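Side-chain contacts in nucleotidyltransferase-like protein (Exiguobacterium sibiricum, PDB 3C18), which is of unconfirmed function but is nucleotidyltransferase-like, and so may transfer nucleotidyl groups to a substrate that remains unknown: residues Asn82-Arg85 with Arg86-His89; Leu131-Phe134 with Gln135-Arg138. All blocks are in the same frame, centred on the assembly; numbering follows the deposited sequence.

Contact 1: Asn82-Arg85 with Arg86-His89; sequences NANR and RAVH
N84 and A87 meet at the start of helix 85-93, where N84 is the N-cap residue. The side chain of N84 can be followed outward. N84 CB lies 4.0 Å from A87 CB. N84 CG comes closer, 3.7 Å from A87 CB. CG stands anti to the backbone N (chi1 -168°), which brings the amide back over the first turn. N84 OD1 then accepts from A87 N at 3.1 Å, with a fairly straight N-H...O angle of 154°. The donor sits well above the carbonyl plane, 63° out of it, and not on a lone pair. The backbone O of N84 adds only weak bonds from A87 N and V88 N. N84 OD1 has a second donor, a water at 2.7 Å. That water accepts from R86 NE at 3.0 Å, in the plane of the guanidinium and at its edge. With an alanine here, A87 N would probably lose its side-chain capping acceptor, and the bridging water the oxygen it donates to. R86 NH1 forms a salt bridge to D36 and also a hydrogen bond to S33 O.

R85 and V88 lie side by side. V88 CG1 lies loosely over one face of the R85 guanidinium; V88 CG2 comes 4.0 Å from R85 NH1. R85 NH1 also donates to N82 OD1 at 2.7 Å, in the carbonyl plane and on a lone pair. N82, with positive phi, is the C-prime residue of the Schellman motif that ends helix 72-81.

Two helix ends are thus joined by a short link. The cap gives a first-turn N-H an acceptor, and the R85-N82 bond ties that turn to the preceding Schellman end.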
ATOM      1  N   ASN A  82      -4.818  -2.509 -11.953  1.00 37.18           N
ATOM      2  CA  ASN A  82      -6.110  -2.025 -11.457  1.00 38.93           C
ATOM      3  C   ASN A  82      -5.924  -1.254 -10.161  1.00 36.43           C
ATOM      4  O   ASN A  82      -6.696  -1.406  -9.214  1.00 35.34           O
ATOM      5  CB  ASN A  82      -7.037  -3.201 -11.191  1.00 42.44           C
ATOM      6  CG  ASN A  82      -8.474  -2.788 -11.024  1.00 52.34           C
ATOM      7  OD1 ASN A  82      -8.952  -1.958 -11.794  1.00 60.97           O
ATOM      8  ND2 ASN A  82      -9.203  -3.415 -10.055  1.00 52.50           N
ATOM      9  N   ALA A  83      -4.898  -0.412 -10.156  1.00 35.52           N
ATOM     10  CA  ALA A  83      -4.443   0.307  -8.968  1.00 36.39           C
ATOM     11  C   ALA A  83      -5.008   1.711  -8.831  1.00 40.72           C
ATOM     12  O   ALA A  83      -4.723   2.400  -7.863  1.00 46.63           O
ATOM     13  CB  ALA A  83      -2.907   0.356  -8.950  1.00 34.45           C
ATOM     14  N   ASN A  84      -5.830   2.130  -9.785  1.00 39.84           N
ATOM     15  CA  ASN A  84      -6.357   3.521  -9.791  1.00 37.40           C
ATOM     16  C   ASN A  84      -7.686   3.630 -10.490  1.00 36.39           C
ATOM     17  O   ASN A  84      -7.750   3.863 -11.679  1.00 35.19           O
ATOM     18  CB  ASN A  84      -5.345   4.472 -10.453  1.00 36.40           C
ATOM     19  CG  ASN A  84      -5.677   5.942 -10.239  1.00 36.71           C
ATOM     20  OD1 ASN A  84      -6.820   6.305 -10.018  1.00 32.27           O
ATOM     21  ND2 ASN A  84      -4.668   6.793 -10.328  1.00 36.81           N
ATOM     22  N   ARG A  85      -8.743   3.447  -9.715  1.00 37.80           N
ATOM     23  CA  ARG A  85     -10.093   3.376 -10.247  1.00 39.89           C
ATOM     24  C   ARG A  85     -10.522   4.669 -10.913  1.00 38.32           C
ATOM     25  O   ARG A  85     -11.246   4.658 -11.914  1.00 41.32           O
ATOM     26  CB  ARG A  85     -11.099   2.947  -9.156  1.00 42.71           C
ATOM     27  CG  ARG A  85     -10.908   1.444  -8.716  1.00 52.53           C
ATOM     28  CD  ARG A  85     -10.814   0.462  -9.950  1.00 54.89           C
ATOM     29  NE  ARG A  85     -12.118   0.322 -10.604  1.00 61.27           N
ATOM     30  CZ  ARG A  85     -12.329  -0.317 -11.750  1.00 63.15           C
ATOM     31  NH1 ARG A  85     -11.324  -0.890 -12.379  1.00 56.74           N
ATOM     32  NH2 ARG A  85     -13.547  -0.371 -12.271  1.00 64.78           N
ATOM     33  N   ARG A  86     -10.076   5.781 -10.360  1.00 38.39           N
ATOM     34  CA  ARG A  86     -10.414   7.101 -10.949  1.00 39.16           C
ATOM     35  C   ARG A  86      -9.876   7.202 -12.342  1.00 37.05           C
ATOM     36  O   ARG A  86     -10.543   7.671 -13.239  1.00 38.79           O
ATOM     37  CB  ARG A  86      -9.840   8.288 -10.182  1.00 38.26           C
ATOM     38  CG  ARG A  86     -10.769   8.863  -9.210  1.00 41.73           C
ATOM     39  CD  ARG A  86     -10.449  10.333  -8.952  1.00 41.24           C
ATOM     40  NE  ARG A  86      -9.025  10.554  -8.718  1.00 39.04           N
ATOM     41  CZ  ARG A  86      -8.485  11.701  -8.345  1.00 38.83           C
ATOM     42  NH1 ARG A  86      -9.258  12.755  -8.138  1.00 41.07           N
ATOM     43  NH2 ARG A  86      -7.165  11.789  -8.168  1.00 41.65           N
ATOM     44  N   ALA A  87      -8.652   6.744 -12.513  1.00 37.00           N
ATOM     45  CA  ALA A  87      -7.987   6.857 -13.826  1.00 36.92           C
ATOM     46  C   ALA A  87      -8.741   6.050 -14.867  1.00 38.95           C
ATOM     47  O   ALA A  87      -8.874   6.478 -16.006  1.00 40.22           O
ATOM     48  CB  ALA A  87      -6.535   6.435 -13.760  1.00 38.71           C
ATOM     49  N   VAL A  88      -9.246   4.892 -14.466  1.00 38.64           N
ATOM     50  CA  VAL A  88     -10.005   4.048 -15.397  1.00 39.82           C
ATOM     51  C   VAL A  88     -11.202   4.855 -15.868  1.00 38.61           C
ATOM     52  O   VAL A  88     -11.492   4.925 -17.056  1.00 38.93           O
ATOM     53  CB  VAL A  88     -10.478   2.700 -14.782  1.00 40.67           C
ATOM     54  CG1 VAL A  88     -11.497   2.024 -15.690  1.00 34.88           C
ATOM     55  CG2 VAL A  88      -9.300   1.786 -14.519  1.00 39.60           C
ATOM     56  N   HIS A  89     -11.834   5.515 -14.910  1.00 37.48           N
ATOM     57  CA  HIS A  89     -13.036   6.322 -15.153  1.00 39.13           C
ATOM     58  C   HIS A  89     -12.716   7.486 -16.061  1.00 37.67           C
ATOM     59  O   HIS A  89     -13.467   7.803 -16.983  1.00 36.49           O
ATOM     60  CB  HIS A  89     -13.600   6.882 -13.835  1.00 39.99           C
ATOM     61  CG  HIS A  89     -14.925   7.558 -13.980  1.00 44.73           C
ATOM     62  ND1 HIS A  89     -16.026   7.202 -13.234  1.00 51.65           N
ATOM     63  CD2 HIS A  89     -15.338   8.552 -14.806  1.00 57.92           C
ATOM     64  CE1 HIS A  89     -17.061   7.947 -13.589  1.00 55.94           C
ATOM     65  NE2 HIS A  89     -16.671   8.776 -14.542  1.00 54.47           N
TER
HETATM   66  O   HOH W   1      -6.683   8.654  -8.708  1.00 51.56           O

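Contact 2: Leu131-Phe134 with Gln135-Arg138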
ATOM      1  N   LEU A 131      -3.460 -14.109   2.191  1.00 28.31           N
ATOM      2  CA  LEU A 131      -2.657 -15.120   2.884  1.00 30.14           C
ATOM      3  C   LEU A 131      -1.944 -14.493   4.061  1.00 29.19           C
ATOM      4  O   LEU A 131      -1.946 -15.017   5.159  1.00 34.05           O
ATOM      5  CB  LEU A 131      -1.669 -15.798   1.908  1.00 29.77           C
ATOM      6  CG  LEU A 131      -0.734 -16.850   2.510  1.00 35.78           C
ATOM      7  CD1 LEU A 131      -1.484 -18.100   2.956  1.00 34.10           C
ATOM      8  CD2 LEU A 131       0.359 -17.203   1.469  1.00 37.05           C
ATOM      9  N   ARG A 132      -1.442 -13.295   3.847  1.00 29.40           N
ATOM     10  CA  ARG A 132      -0.706 -12.558   4.887  1.00 31.03           C
ATOM     11  C   ARG A 132      -1.633 -12.080   5.981  1.00 26.62           C
ATOM     12  O   ARG A 132      -1.323 -12.163   7.179  1.00 27.32           O
ATOM     13  CB  ARG A 132       0.021 -11.367   4.271  1.00 33.22           C
ATOM     14  CG  ARG A 132       0.876 -10.606   5.228  1.00 50.90           C
ATOM     15  CD  ARG A 132       2.167 -11.393   5.604  1.00 67.59           C
ATOM     16  NE  ARG A 132       3.023 -11.688   4.443  1.00 75.16           N
ATOM     17  CZ  ARG A 132       3.985 -10.879   3.991  1.00 75.02           C
ATOM     18  NH1 ARG A 132       4.203  -9.714   4.587  1.00 79.14           N
ATOM     19  NH2 ARG A 132       4.725 -11.232   2.938  1.00 66.94           N
ATOM     20  N   ARG A 133      -2.804 -11.602   5.600  1.00 26.47           N
ATOM     21  CA  ARG A 133      -3.789 -11.151   6.611  1.00 24.51           C
ATOM     22  C   ARG A 133      -4.311 -12.329   7.436  1.00 26.51           C
ATOM     23  O   ARG A 133      -4.490 -12.245   8.665  1.00 27.20           O
ATOM     24  CB  ARG A 133      -4.936 -10.350   5.973  1.00 26.45           C
ATOM     25  CG  ARG A 133      -4.507  -9.036   5.349  1.00 26.12           C
ATOM     26  CD  ARG A 133      -4.192  -7.917   6.346  1.00 32.13           C
ATOM     27  NE  ARG A 133      -2.938  -8.110   7.067  1.00 31.67           N
ATOM     28  CZ  ARG A 133      -1.726  -7.913   6.546  1.00 40.23           C
ATOM     29  NH1 ARG A 133      -1.589  -7.515   5.301  1.00 43.14           N
ATOM     30  NH2 ARG A 133      -0.647  -8.160   7.264  1.00 39.43           N
ATOM     31  N   PHE A 134      -4.504 -13.448   6.767  1.00 27.38           N
ATOM     32  CA  PHE A 134      -4.967 -14.686   7.434  1.00 26.93           C
ATOM     33  C   PHE A 134      -3.925 -15.152   8.458  1.00 27.78           C
ATOM     34  O   PHE A 134      -4.206 -15.464   9.597  1.00 28.17           O
ATOM     35  CB  PHE A 134      -5.264 -15.783   6.410  1.00 28.57           C
ATOM     36  CG  PHE A 134      -5.430 -17.146   7.019  1.00 29.45           C
ATOM     37  CD1 PHE A 134      -6.615 -17.503   7.650  1.00 25.87           C
ATOM     38  CD2 PHE A 134      -4.415 -18.073   6.953  1.00 28.29           C
ATOM     39  CE1 PHE A 134      -6.749 -18.734   8.225  1.00 24.98           C
ATOM     40  CE2 PHE A 134      -4.561 -19.314   7.515  1.00 34.39           C
ATOM     41  CZ  PHE A 134      -5.744 -19.639   8.154  1.00 35.02           C
ATOM     42  N   GLN A 135      -2.683 -15.159   8.049  1.00 27.43           N
ATOM     43  CA  GLN A 135      -1.602 -15.613   8.949  1.00 28.63           C
ATOM     44  C   GLN A 135      -1.467 -14.728  10.160  1.00 27.88           C
ATOM     45  O   GLN A 135      -1.246 -15.198  11.279  1.00 31.12           O
ATOM     46  CB  GLN A 135      -0.282 -15.706   8.178  1.00 29.26           C
ATOM     47  CG  GLN A 135      -0.322 -16.901   7.215  1.00 33.37           C
ATOM     48  CD  GLN A 135       0.884 -16.965   6.293  1.00 41.36           C
ATOM     49  OE1 GLN A 135       1.600 -15.969   6.093  1.00 45.77           O
ATOM     50  NE2 GLN A 135       1.093 -18.136   5.701  1.00 39.26           N
ATOM     51  N   ASP A 136      -1.645 -13.435   9.967  1.00 27.96           N
ATOM     52  CA  ASP A 136      -1.458 -12.489  11.071  1.00 30.61           C
ATOM     53  C   ASP A 136      -2.618 -12.678  12.008  1.00 29.32           C
ATOM     54  O   ASP A 136      -2.482 -12.628  13.228  1.00 31.03           O
ATOM     55  CB  ASP A 136      -1.456 -11.024  10.607  1.00 31.70           C
ATOM     56  CG  ASP A 136      -0.148 -10.604   9.972  1.00 44.06           C
ATOM     57  OD1 ASP A 136       0.784 -11.427   9.876  1.00 61.36           O
ATOM     58  OD2 ASP A 136      -0.064  -9.437   9.568  1.00 47.44           O
ATOM     59  N   GLY A 137      -3.788 -12.838  11.398  1.00 28.78           N
ATOM     60  CA  GLY A 137      -5.035 -13.020  12.125  1.00 25.50           C
ATOM     61  C   GLY A 137      -4.995 -14.242  13.015  1.00 28.50           C
ATOM     62  O   GLY A 137      -5.454 -14.233  14.152  1.00 24.28           O
ATOM     63  N   ARG A 138      -4.402 -15.295  12.480  1.00 27.42           N
ATOM     64  CA  ARG A 138      -4.310 -16.566  13.189  1.00 28.95           C
ATOM     65  C   ARG A 138      -3.321 -16.445  14.322  1.00 28.29           C
ATOM     66  O   ARG A 138      -3.544 -16.886  15.454  1.00 25.06           O
ATOM     67  CB  ARG A 138      -3.925 -17.653  12.191  1.00 33.61           C
ATOM     68  CG  ARG A 138      -3.854 -19.017  12.807  1.00 39.35           C
ATOM     69  CD  ARG A 138      -3.562 -20.061  11.758  1.00 49.41           C
ATOM     70  NE  ARG A 138      -2.312 -19.760  11.076  1.00 53.65           N
ATOM     71  CZ  ARG A 138      -1.878 -20.422  10.011  1.00 57.43           C
ATOM     72  NH1 ARG A 138      -2.606 -21.430   9.519  1.00 54.78           N
ATOM     73  NH2 ARG A 138      -0.735 -20.068   9.438  1.00 53.71           N
TER
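Two successive turns of the long helix 116-142 make this contact, within the YgxA-like substrate binding family region. The backbone is regular, with i to i+4 bonds from Q135 N, D136 N, G137 N and R138 N to the carbonyls of L131 through F134. The side chains add three pairings. R133 and D136, three residues apart, point the same way and form a salt bridge. R133 NH2 donates to D136 OD2 at 2.7 Å, with an angle of 149°. The oxygen lies at the edge of the guanidinium, in its plane, but the nitrogen approaches from above the carboxylate plane. Bends at chi2 and chi3 fold the arginine back toward the acid. R133 NE is held separately by H152 ND1, so the guanidinium is fixed at two points.

F134 and R138 are paired differently. F134 CE2 sits 3.5 Å from R138 NH1, over one face of the guanidinium and offset toward its rim. The ring and guanidinium planes are 62° apart, so the groups are not stacked flat. Q135 crosses L131 at a slant. Q135 NE2 lies 3.8 Å from L131 CD1, and Q135 CG 3.2 Å from L131 O.

The faces of the helix are shared among three neighbours. R133 and D136 face helix 146-167. F134 is buried against L209, L212, E213 and L216 of helix 201-218. L131 touches F262 of helix 253-265, Q135 touches R265, and R132 NH2 forms a salt bridge with D255 there.

Overall arrangement
Contact 1 and contact 2 are separate local arrangements. Their centres lie 27 Å apart and their nearest atoms about 16 Å. Contact 1 belongs to the nucleotidyltransferase-like region, contact 2 to the YgxA-like substrate binding region that follows it in the chain. Each also touches another region. N82 of contact 1 meets H171 and P172, which fall in the substrate binding range. Contact 2 reaches helix 253-265, in the helix-turn-helix range. No active site is identified here. A bound glycerol lies about 6 Å from the side chain of R132; it probably comes from the crystallisation liquor and does not by itself establish a pocket.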